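PDB 3P1Z: uncharacterized protein from Aeropyrum pernix, which is of unknown function but may bind nucleic acid and take part in cleaving introns from tRNA. Local coordinates for residues 5-10 with 65-70; 11-16 with 59-64. All coordinates share one frame; numbering follows the deposited sequence.

How the interactions relate
Both contacts hold the N-terminal end of the chain against the loop that joins helix 49-57 to helix 68-79, and their centres are about 7 Å apart on the same side of the chain's centre. Along the chain, interaction 2 is nested inside the loop closed by interaction 1: residues 11-16 lead into strand 14-18, an outermost strand of the four-stranded antiparallel sheet, and pair with residues 59-64, while residues 5-10 just before them meet Glu65 and Arg67 in the loop leading into helix 68-79. The two touch directly, Arg67 CZ lying 3.7 Å from Cys11 SG. A partly buried, covalently closed join thus continues outward into an exposed polar one.

Interaction 1: residues 5-10 with 65-70; sequences EGEVAG and ETRGWA
Glu7 and Arg67 carry most of this exposed contact, with Glu65, two residues before Arg67, gripping the amide of Glu7. It joins the loop before strand 14-18 to the loop leading into helix 68-79, and Arg67 also packs on Cys11 and Cys62. The charge interaction comes first. CG of Glu7 stands anti to the backbone N (chi1 -166°) and the chain beyond is extended, which lays the carboxylate over one face of the Arg67 guanidinium, the two planes being 54° apart. Glu7 OE2 is 3.6 Å from Arg67 NE, a long salt bridge in which no N-H is aimed at the oxygen, so the attraction is electrostatic.

Hydrogen bonds to the backbone form the second group. Glu7 N points almost straight at Glu65 OE2, 3.3 Å away with an N-H...O angle of 177°, and meets that oxygen on its syn lone pair. The bend in Glu65 at chi2 swings the carboxylate round to this amide. Arg67 NH2 gives a weak bond to Glu7 O at 3.4 Å. Ala9 O sits at the guanidinium edge, near its plane, but its modelled position, and so its bonding, is doubtful.

Like charges also lie close, Glu7 OE2 being 4.1 Å from Glu65 OE1, and would probably repel in part, though Arg67 beside Glu7 may offset this. One straight hydrogen bond beside a long salt bridge implies a modest, largely polar attachment.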
ATOM      1  N   GLU A   5      38.286  -2.614 -42.563  1.00104.81           N
ATOM      2  CA  GLU A   5      37.309  -3.671 -42.796  1.00105.00           C
ATOM      3  C   GLU A   5      36.016  -3.401 -42.026  1.00108.11           C
ATOM      4  O   GLU A   5      36.010  -3.374 -40.793  1.00107.88           O
ATOM      5  CB  GLU A   5      37.874  -5.051 -42.418  1.00102.51           C
ATOM      6  CG  GLU A   5      39.304  -5.331 -42.897  1.00100.78           C
ATOM      7  CD  GLU A   5      39.488  -5.148 -44.399  1.00106.32           C
ATOM      8  OE1 GLU A   5      38.628  -5.633 -45.176  1.00105.77           O
ATOM      9  OE2 GLU A   5      40.503  -4.523 -44.795  1.00 95.19           O
ATOM     10  N   GLY A   6      34.928  -3.186 -42.762  1.00107.52           N
ATOM     11  CA  GLY A   6      33.619  -3.069 -42.150  1.00106.00           C
ATOM     12  C   GLY A   6      33.293  -4.366 -41.431  1.00108.77           C
ATOM     13  O   GLY A   6      33.721  -5.439 -41.859  1.00115.16           O
ATOM     14  N   GLU A   7      32.550  -4.273 -40.331  1.00105.88           N
ATOM     15  CA  GLU A   7      32.131  -5.453 -39.576  1.00107.75           C
ATOM     16  C   GLU A   7      30.676  -5.819 -39.911  1.00111.40           C
ATOM     17  O   GLU A   7      29.735  -5.330 -39.269  1.00108.82           O
ATOM     18  CB  GLU A   7      32.295  -5.196 -38.069  1.00113.42           C
ATOM     19  CG  GLU A   7      32.229  -6.438 -37.169  1.00109.60           C
ATOM     20  CD  GLU A   7      32.367  -6.093 -35.690  1.00106.32           C
ATOM     21  OE1 GLU A   7      32.925  -6.921 -34.936  1.00106.72           O
ATOM     22  OE2 GLU A   7      31.926  -4.990 -35.287  1.00102.51           O
ATOM     23  N   VAL A   8      30.497  -6.669 -40.924  1.00108.32           N
ATOM     24  CA  VAL A   8      29.156  -7.037 -41.395  1.00104.15           C
ATOM     25  C   VAL A   8      28.755  -8.455 -40.965  1.00100.07           C
ATOM     26  O   VAL A   8      27.608  -8.866 -41.145  1.00 93.96           O
ATOM     27  CB  VAL A   8      29.016  -6.890 -42.948  1.00101.16           C
ATOM     28  CG1 VAL A   8      29.581  -5.548 -43.417  1.00 98.99           C
ATOM     29  CG2 VAL A   8      29.694  -8.044 -43.685  1.00100.10           C
ATOM     30  N   ALA A   9      29.710  -9.192 -40.394  1.00100.17           N
ATOM     31  CA  ALA A   9      29.476 -10.556 -39.908  1.00103.09           C
ATOM     32  C   ALA A   9      28.523 -10.580 -38.700  1.00105.79           C
ATOM     33  O   ALA A   9      28.773  -9.915 -37.696  1.00102.73           O
ATOM     34  CB  ALA A   9      30.814 -11.240 -39.562  1.00 84.86           C
ATOM     35  N   GLY A  10      27.434 -11.343 -38.795  1.00101.98           N
ATOM     36  CA  GLY A  10      26.517 -11.486 -37.672  1.00 97.81           C
ATOM     37  C   GLY A  10      25.277 -10.602 -37.703  1.00 98.19           C
ATOM     38  O   GLY A  10      24.273 -10.920 -37.064  1.00101.39           O
ATOM     39  N   GLU A  65      29.271   0.847 -37.268  1.00 97.83           N
ATOM     40  CA  GLU A  65      30.190  -0.078 -36.606  1.00 99.56           C
ATOM     41  C   GLU A  65      29.720  -0.406 -35.195  1.00 99.49           C
ATOM     42  O   GLU A  65      30.406  -1.101 -34.442  1.00104.89           O
ATOM     43  CB  GLU A  65      31.609   0.500 -36.569  1.00 94.86           C
ATOM     44  CG  GLU A  65      32.353   0.335 -37.872  1.00 97.47           C
ATOM     45  CD  GLU A  65      32.282  -1.094 -38.386  1.00103.82           C
ATOM     46  OE1 GLU A  65      32.967  -1.974 -37.809  1.00101.48           O
ATOM     47  OE2 GLU A  65      31.540  -1.334 -39.369  1.00101.10           O
ATOM     48  N   THR A  66      28.545   0.103 -34.841  1.00 97.16           N
ATOM     49  CA  THR A  66      28.003  -0.102 -33.506  1.00 89.65           C
ATOM     50  C   THR A  66      27.022  -1.268 -33.495  1.00 81.64           C
ATOM     51  O   THR A  66      26.169  -1.379 -34.375  1.00 83.08           O
ATOM     52  CB  THR A  66      27.321   1.177 -32.984  1.00 88.49           C
ATOM     53  OG1 THR A  66      28.257   2.259 -33.033  1.00 90.16           O
ATOM     54  CG2 THR A  66      26.859   0.985 -31.554  1.00 90.61           C
ATOM     55  N   ARG A  67      27.158  -2.149 -32.512  1.00 78.72           N
ATOM     56  CA  ARG A  67      26.266  -3.297 -32.422  1.00 83.75           C
ATOM     57  C   ARG A  67      25.438  -3.339 -31.140  1.00 78.48           C
ATOM     58  O   ARG A  67      25.671  -2.576 -30.201  1.00 74.52           O
ATOM     59  CB  ARG A  67      27.043  -4.606 -32.554  1.00 86.50           C
ATOM     60  CG  ARG A  67      27.742  -4.793 -33.870  1.00 87.57           C
ATOM     61  CD  ARG A  67      27.837  -6.278 -34.180  1.00100.85           C
ATOM     62  NE  ARG A  67      28.638  -6.536 -35.373  1.00108.20           N
ATOM     63  CZ  ARG A  67      28.873  -7.743 -35.878  1.00106.48           C
ATOM     64  NH1 ARG A  67      28.364  -8.828 -35.295  1.00104.09           N
ATOM     65  NH2 ARG A  67      29.621  -7.858 -36.970  1.00104.61           N
ATOM     66  N   GLY A  68      24.467  -4.250 -31.129  1.00 74.21           N
ATOM     67  CA  GLY A  68      23.698  -4.571 -29.946  1.00 67.55           C
ATOM     68  C   GLY A  68      23.212  -3.379 -29.144  1.00 69.45           C
ATOM     69  O   GLY A  68      22.895  -2.330 -29.691  1.00 67.37           O
ATOM     70  N   TRP A  69      23.168  -3.555 -27.829  1.00 74.54           N
ATOM     71  CA  TRP A  69      22.580  -2.576 -26.923  1.00 64.90           C
ATOM     72  C   TRP A  69      23.251  -1.215 -26.978  1.00 63.51           C
ATOM     73  O   TRP A  69      22.624  -0.203 -26.689  1.00 71.93           O
ATOM     74  CB  TRP A  69      22.537  -3.125 -25.495  1.00 58.66           C
ATOM     75  CG  TRP A  69      21.380  -4.033 -25.296  1.00 58.23           C
ATOM     76  CD1 TRP A  69      21.330  -5.379 -25.538  1.00 61.25           C
ATOM     77  CD2 TRP A  69      20.086  -3.660 -24.844  1.00 62.37           C
ATOM     78  NE1 TRP A  69      20.083  -5.867 -25.248  1.00 55.45           N
ATOM     79  CE2 TRP A  69      19.298  -4.830 -24.822  1.00 63.92           C
ATOM     80  CE3 TRP A  69      19.515  -2.452 -24.449  1.00 58.57           C
ATOM     81  CZ2 TRP A  69      17.961  -4.818 -24.415  1.00 64.16           C
ATOM     82  CZ3 TRP A  69      18.200  -2.446 -24.051  1.00 61.20           C
ATOM     83  CH2 TRP A  69      17.435  -3.620 -24.031  1.00 56.68           C
ATOM     84  N   ALA A  70      24.522  -1.188 -27.347  1.00 61.64           N
ATOM     85  CA  ALA A  70      25.205   0.074 -27.572  1.00 64.49           C
ATOM     86  C   ALA A  70      24.586   0.764 -28.787  1.00 70.33           C
ATOM     87  O   ALA A  70      24.606   1.992 -28.897  1.00 68.31           O
ATOM     88  CB  ALA A  70      26.681  -0.158 -27.782  1.00 68.78           C
TER

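Interaction 2: residues 11-16 with 59-64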
ATOM      1  N   CYS A  11      25.348  -9.483 -38.422  1.00 93.77           N
ATOM      2  CA  CYS A  11      24.187  -8.623 -38.630  1.00 85.70           C
ATOM      3  C   CYS A  11      23.385  -9.187 -39.796  1.00 83.59           C
ATOM      4  O   CYS A  11      23.962  -9.752 -40.721  1.00 88.43           O
ATOM      5  CB  CYS A  11      24.639  -7.205 -38.968  1.00 78.91           C
ATOM      6  SG  CYS A  11      26.310  -6.830 -38.396  1.00108.64           S
ATOM      7  N   LYS A  12      22.064  -9.048 -39.754  1.00 75.00           N
ATOM      8  CA  LYS A  12      21.232  -9.403 -40.902  1.00 75.40           C
ATOM      9  C   LYS A  12      20.834  -8.142 -41.666  1.00 80.71           C
ATOM     10  O   LYS A  12      19.899  -8.171 -42.468  1.00 84.87           O
ATOM     11  CB  LYS A  12      19.980 -10.187 -40.484  1.00 73.69           C
ATOM     12  CG  LYS A  12      20.209 -11.652 -40.170  1.00 73.70           C
ATOM     13  CD  LYS A  12      18.947 -12.243 -39.577  1.00 76.97           C
ATOM     14  CE  LYS A  12      19.197 -13.542 -38.826  1.00 88.45           C
ATOM     15  NZ  LYS A  12      18.113 -13.826 -37.831  1.00 88.48           N
ATOM     16  N   ALA A  13      21.557  -7.048 -41.409  1.00 77.55           N
ATOM     17  CA  ALA A  13      21.327  -5.746 -42.052  1.00 73.08           C
ATOM     18  C   ALA A  13      22.033  -4.605 -41.308  1.00 73.48           C
ATOM     19  O   ALA A  13      22.300  -4.698 -40.112  1.00 78.21           O
ATOM     20  CB  ALA A  13      19.842  -5.452 -42.176  1.00 74.49           C
ATOM     21  N   ALA A  14      22.322  -3.519 -42.018  1.00 76.03           N
ATOM     22  CA  ALA A  14      23.102  -2.411 -41.451  1.00 78.27           C
ATOM     23  C   ALA A  14      22.477  -1.048 -41.742  1.00 78.41           C
ATOM     24  O   ALA A  14      22.051  -0.778 -42.867  1.00 78.97           O
ATOM     25  CB  ALA A  14      24.539  -2.459 -41.953  1.00 81.62           C
ATOM     26  N   ALA A  15      22.435  -0.190 -40.723  1.00 79.86           N
ATOM     27  CA  ALA A  15      21.630   1.034 -40.776  1.00 81.76           C
ATOM     28  C   ALA A  15      22.319   2.257 -40.175  1.00 80.56           C
ATOM     29  O   ALA A  15      23.090   2.150 -39.229  1.00 82.12           O
ATOM     30  CB  ALA A  15      20.278   0.805 -40.096  1.00 73.87           C
ATOM     31  N   ARG A  16      22.019   3.423 -40.732  1.00 83.99           N
ATOM     32  CA  ARG A  16      22.601   4.672 -40.260  1.00 83.60           C
ATOM     33  C   ARG A  16      21.550   5.485 -39.537  1.00 88.24           C
ATOM     34  O   ARG A  16      20.358   5.363 -39.804  1.00 88.01           O
ATOM     35  CB  ARG A  16      23.107   5.501 -41.427  1.00 86.10           C
ATOM     36  CG  ARG A  16      22.004   6.252 -42.121  1.00 84.84           C
ATOM     37  CD  ARG A  16      22.534   7.414 -42.926  1.00 89.27           C
ATOM     38  NE  ARG A  16      21.497   7.943 -43.806  1.00 98.92           N
ATOM     39  CZ  ARG A  16      21.284   7.515 -45.048  1.00103.32           C
ATOM     40  NH1 ARG A  16      22.049   6.556 -45.561  1.00 98.65           N
ATOM     41  NH2 ARG A  16      20.309   8.050 -45.781  1.00 95.83           N
ATOM     42  N   GLY A  59      20.875  -7.870 -31.806  1.00 68.90           N
ATOM     43  CA  GLY A  59      22.159  -7.975 -32.470  1.00 77.60           C
ATOM     44  C   GLY A  59      22.027  -8.196 -33.968  1.00 83.11           C
ATOM     45  O   GLY A  59      23.028  -8.444 -34.652  1.00 82.73           O
ATOM     46  N   MET A  60      20.791  -8.098 -34.468  1.00 75.18           N
ATOM     47  CA  MET A  60      20.461  -8.346 -35.878  1.00 76.48           C
ATOM     48  C   MET A  60      20.572  -7.109 -36.776  1.00 74.57           C
ATOM     49  O   MET A  60      20.529  -7.214 -38.002  1.00 73.61           O
ATOM     50  CB  MET A  60      19.036  -8.890 -36.011  1.00 75.44           C
ATOM     51  CG  MET A  60      18.671 -10.004 -35.042  1.00 80.70           C
ATOM     52  SD  MET A  60      19.627 -11.498 -35.315  1.00 91.38           S
ATOM     53  CE  MET A  60      20.919 -11.287 -34.099  1.00 71.73           C
ATOM     54  N   LEU A  61      20.686  -5.934 -36.175  1.00 70.73           N
ATOM     55  CA  LEU A  61      20.769  -4.718 -36.965  1.00 69.96           C
ATOM     56  C   LEU A  61      21.928  -3.854 -36.510  1.00 65.16           C
ATOM     57  O   LEU A  61      21.983  -3.393 -35.376  1.00 63.79           O
ATOM     58  CB  LEU A  61      19.461  -3.928 -36.914  1.00 67.31           C
ATOM     59  CG  LEU A  61      19.562  -2.558 -37.600  1.00 65.79           C
ATOM     60  CD1 LEU A  61      19.522  -2.657 -39.132  1.00 69.95           C
ATOM     61  CD2 LEU A  61      18.486  -1.607 -37.103  1.00 64.34           C
ATOM     62  N   CYS A  62      22.875  -3.640 -37.402  1.00 68.38           N
ATOM     63  CA  CYS A  62      24.018  -2.823 -37.043  1.00 79.50           C
ATOM     64  C   CYS A  62      23.698  -1.379 -37.375  1.00 74.62           C
ATOM     65  O   CYS A  62      22.979  -1.097 -38.330  1.00 73.23           O
ATOM     66  CB  CYS A  62      25.285  -3.304 -37.763  1.00 77.82           C
ATOM     67  SG  CYS A  62      25.508  -5.103 -37.687  1.00 88.53           S
ATOM     68  N   MET A  63      24.217  -0.470 -36.562  1.00 74.99           N
ATOM     69  CA  MET A  63      24.072   0.952 -36.812  1.00 72.00           C
ATOM     70  C   MET A  63      25.451   1.509 -37.088  1.00 85.98           C
ATOM     71  O   MET A  63      25.998   2.254 -36.271  1.00 83.57           O
ATOM     72  CB  MET A  63      23.460   1.661 -35.601  1.00 85.69           C
ATOM     73  CG  MET A  63      22.019   1.282 -35.298  1.00 74.99           C
ATOM     74  SD  MET A  63      20.884   1.762 -36.619  1.00 79.38           S
ATOM     75  CE  MET A  63      21.288   3.498 -36.802  1.00 73.05           C
ATOM     76  N   GLY A  64      26.013   1.130 -38.239  1.00 99.99           N
ATOM     77  CA  GLY A  64      27.371   1.499 -38.604  1.00 85.18           C
ATOM     78  C   GLY A  64      28.324   0.434 -38.109  1.00 91.47           C
ATOM     79  O   GLY A  64      28.195  -0.739 -38.472  1.00 93.39           O
TER
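A single parallel beta bridge, stapled by a disulfide, joins the strand 14-18 edge of the four-stranded antiparallel sheet to the loop that follows helix 49-57. That helix ends in a Schellman motif at Gly59, and the chain then runs alongside residues 11-16 in the same direction, with Ala14 facing Cys62 at a CA-CA distance of 4.5 Å. The bridge rests on two backbone bonds, both made by Cys62: its N donates to Ala13 O at 3.0 Å, and its O accepts from Ala15 N at 2.6 Å. A further bond, Lys12 N to Met60 O, lies where the register has slipped by one residue, its donor above the carbonyl plane. On its other edge strand 14-18 is paired with strand 21-26, where Ala14 bonds to the backbone of Glu25 and Glu26.

The apolar packing gathers round Leu61 and Ala15. With CG anti to the backbone N (chi1 173°), Leu61 brings CD1 between the methyls of Ala13 and Ala15, 3.7 Å from Ala15 CB; Tyr32 of helix 30-38 touches Ala13 and Leu61. The bent chain of Met63 curls back over the same alanine, its SD 3.7 Å from Ala15 CB, and Val22 packs against both residues. Lys12 and Met60 lie side by side, with NZ near SD. The staple itself links Cys11 SG to Cys62 SG at 2.0 Å, with a chi3 of -108°.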